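Local coordinates for protein adenosylmethionine-8-amino-7-oxononanoate aminotransferase (Methanocaldococcus jannaschii, PDB 6ZHK) that is a pyridoxal-phosphate-dependent aminotransferase that may make 7,8-diaminopelargonate for biotin biosynthesis or act as a D-amino acid transaminase, at residues E124-A129 and I296-K301. Residues are numbered along the deposited sequence; the frame is centred on the assembly and turned at random. Where two conformers were deposited one is given.
Sequences EAVEIA and ILCLGK
Ala125 O, which meets Cys298 SG at 3.7 Å, is gripped by two hydrogen bonds: the helical one from Ala129 N at 2.9 Å and a second from the hydroxyl of Thr313 on the neighbouring strand. No hydrogen bond joins 124-129 to 296-301; the approach of the sulfur to this carbonyl is a van der Waals contact. With chi1 at -60°, Cys298 turns its sulfur away from its own carbonyl carbon and toward the helix, where Cys298 SG lies 3.8 Å from Ala129 CB and 4.0 Å from Val126 CG2. Ala125 CB meets Cys298 CB at 4.1 Å. In the large domain of a fold type I pyridoxal-phosphate enzyme, helix 122-140 packs on one part of the mixed seven-stranded sheet, and its segment axis runs nearly antiparallel to strand 296-299 (164°), 8.0 Å away at closest approach. Val126 also touches Asp268, a predicted cofactor ligand. Farther along the helix, Ala129 CB rests on Ile296 CG2 at 3.7 Å. Beyond the opposite end of the strand, Lys301, predicted to carry the cofactor but unmodified here, hydrogen-bonds through NZ to Ile62 O and to Thr338 OG1 of the second subunit.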
ATOM      1  N   GLU A 124       4.548  -3.088  -0.867  1.00 12.81           N
ATOM      2  CA  GLU A 124       4.843  -2.040  -1.831  1.00 13.61           C
ATOM      3  C   GLU A 124       6.352  -1.727  -1.824  1.00 14.91           C
ATOM      4  O   GLU A 124       6.911  -1.448  -2.876  1.00 13.66           O
ATOM      5  CB  GLU A 124       4.125  -0.749  -1.397  0.50 13.85           C
ATOM      6  CG  GLU A 124       2.660  -0.574  -1.818  0.50 14.19           C
ATOM      7  CD  GLU A 124       1.861   0.537  -1.139  0.50 14.86           C
ATOM      8  OE1 GLU A 124       2.379   1.183  -0.212  0.50 14.38           O
ATOM      9  OE2 GLU A 124       0.685   0.785  -1.530  0.50 14.62           O
ATOM     10  N   ALA A 125       6.987  -1.766  -0.642  1.00 12.88           N
ATOM     11  CA  ALA A 125       8.407  -1.474  -0.577  1.00 14.52           C
ATOM     12  C   ALA A 125       9.170  -2.498  -1.418  1.00 12.22           C
ATOM     13  O   ALA A 125      10.138  -2.173  -2.106  1.00 13.10           O
ATOM     14  CB  ALA A 125       8.878  -1.536   0.862  1.00 11.80           C
ATOM     15  N   VAL A 126       8.727  -3.747  -1.365  1.00 11.33           N
ATOM     16  CA  VAL A 126       9.367  -4.809  -2.146  1.00 11.77           C
ATOM     17  C   VAL A 126       9.059  -4.634  -3.651  1.00 11.39           C
ATOM     18  O   VAL A 126       9.918  -4.781  -4.496  1.00 12.95           O
ATOM     19  CB  VAL A 126       8.877  -6.164  -1.588  1.00 11.57           C
ATOM     20  CG1 VAL A 126       9.087  -7.269  -2.600  1.00 12.35           C
ATOM     21  CG2 VAL A 126       9.545  -6.494  -0.271  1.00 12.21           C
ATOM     22  N   GLU A 127       7.830  -4.227  -4.029  1.00 11.07           N
ATOM     23  CA  GLU A 127       7.511  -3.988  -5.432  1.00 11.70           C
ATOM     24  C   GLU A 127       8.383  -2.853  -5.976  1.00 11.95           C
ATOM     25  O   GLU A 127       8.835  -2.864  -7.114  1.00 12.88           O
ATOM     26  CB  GLU A 127       6.052  -3.525  -5.565  1.00 11.38           C
ATOM     27  CG  GLU A 127       5.024  -4.609  -5.206  1.00 18.09           C
ATOM     28  CD  GLU A 127       4.367  -5.319  -6.375  1.00 16.08           C
ATOM     29  OE1 GLU A 127       4.682  -4.944  -7.537  1.00 16.48           O
ATOM     30  OE2 GLU A 127       3.559  -6.262  -6.120  1.00 18.00           O
ATOM     31  N   ILE A 128       8.695  -1.878  -5.129  1.00 12.01           N
ATOM     32  CA  ILE A 128       9.497  -0.756  -5.554  1.00 11.78           C
ATOM     33  C   ILE A 128      10.947  -1.207  -5.702  1.00 12.10           C
ATOM     34  O   ILE A 128      11.621  -0.811  -6.678  1.00 13.82           O
ATOM     35  CB  ILE A 128       9.364   0.406  -4.537  1.00 11.35           C
ATOM     36  CG1 ILE A 128       7.963   1.030  -4.659  1.00 11.50           C
ATOM     37  CG2 ILE A 128      10.478   1.449  -4.740  1.00 10.55           C
ATOM     38  CD1 ILE A 128       7.617   1.917  -3.404  1.00 12.43           C
ATOM     39  N   ALA A 129      11.403  -2.028  -4.752  1.00 11.89           N
ATOM     40  CA  ALA A 129      12.740  -2.602  -4.842  1.00 10.85           C
ATOM     41  C   ALA A 129      12.858  -3.392  -6.157  1.00 12.26           C
ATOM     42  O   ALA A 129      13.865  -3.316  -6.853  1.00 11.71           O
ATOM     43  CB  ALA A 129      13.039  -3.487  -3.639  1.00 10.19           C
ATOM     44  N   ILE A 296      19.698  -2.981  -1.669  1.00 12.28           N
ATOM     45  CA  ILE A 296      18.405  -2.371  -1.398  1.00 12.47           C
ATOM     46  C   ILE A 296      17.853  -3.062  -0.153  1.00 13.04           C
ATOM     47  O   ILE A 296      17.918  -4.261  -0.051  1.00 16.53           O
ATOM     48  CB  ILE A 296      17.422  -2.565  -2.572  1.00 12.90           C
ATOM     49  CG1 ILE A 296      17.993  -2.109  -3.916  1.00 13.04           C
ATOM     50  CG2 ILE A 296      16.080  -1.919  -2.270  1.00 12.13           C
ATOM     51  CD1 ILE A 296      16.922  -2.134  -5.040  1.00 14.31           C
ATOM     52  N   LEU A 297      17.338  -2.278   0.786  1.00 13.18           N
ATOM     53  CA  LEU A 297      16.795  -2.689   2.080  1.00 12.04           C
ATOM     54  C   LEU A 297      15.326  -2.248   2.106  1.00 12.23           C
ATOM     55  O   LEU A 297      15.071  -1.063   1.943  1.00 13.26           O
ATOM     56  CB  LEU A 297      17.570  -1.971   3.196  1.00 12.66           C
ATOM     57  CG  LEU A 297      17.006  -2.195   4.629  1.00 12.61           C
ATOM     58  CD1 LEU A 297      17.109  -3.692   4.970  1.00 12.94           C
ATOM     59  CD2 LEU A 297      17.745  -1.320   5.645  1.00 12.20           C
ATOM     60  N   CYS A 298      14.396  -3.180   2.428  1.00 12.12           N
ATOM     61  CA  CYS A 298      12.986  -2.849   2.547  1.00 11.96           C
ATOM     62  C   CYS A 298      12.595  -2.853   4.030  1.00 12.98           C
ATOM     63  O   CYS A 298      12.961  -3.769   4.737  1.00 13.33           O
ATOM     64  CB  CYS A 298      12.122  -3.866   1.827  1.00 12.70           C
ATOM     65  SG  CYS A 298      12.570  -3.885   0.062  1.00 17.70           S
ATOM     66  N   LEU A 299      11.883  -1.809   4.488  1.00 12.97           N
ATOM     67  CA  LEU A 299      11.436  -1.655   5.882  1.00 13.13           C
ATOM     68  C   LEU A 299       9.933  -1.383   5.921  1.00 15.09           C
ATOM     69  O   LEU A 299       9.340  -0.920   4.962  1.00 14.88           O
ATOM     70  CB  LEU A 299      12.147  -0.458   6.492  1.00 12.21           C
ATOM     71  CG  LEU A 299      13.681  -0.521   6.462  1.00 12.85           C
ATOM     72  CD1 LEU A 299      14.294   0.753   7.024  1.00 12.78           C
ATOM     73  CD2 LEU A 299      14.141  -1.734   7.263  1.00 13.08           C
ATOM     74  N   GLY A 300       9.312  -1.692   7.062  1.00 17.27           N
ATOM     75  CA  GLY A 300       7.880  -1.489   7.203  1.00 16.25           C
ATOM     76  C   GLY A 300       7.504  -1.874   8.647  1.00 18.58           C
ATOM     77  O   GLY A 300       8.362  -1.898   9.534  1.00 19.81           O
ATOM     78  N   LYS A 301       6.236  -2.235   8.854  1.00 19.34           N
ATOM     79  CA  LYS A 301       5.693  -2.736  10.114  1.00 19.14           C
ATOM     80  C   LYS A 301       6.140  -1.875  11.280  1.00 18.51           C
ATOM     81  O   LYS A 301       5.506  -0.868  11.501  1.00 19.51           O
ATOM     82  CB  LYS A 301       6.026  -4.213  10.378  1.00 17.57           C
ATOM     83  CG  LYS A 301       5.249  -5.206   9.546  1.00 18.01           C
ATOM     84  CD  LYS A 301       5.713  -6.669   9.739  1.00 18.92           C
ATOM     85  CE  LYS A 301       5.128  -7.635   8.734  1.00 23.24           C
ATOM     86  NZ  LYS A 301       3.690  -7.802   8.970  1.00 26.41           N
TER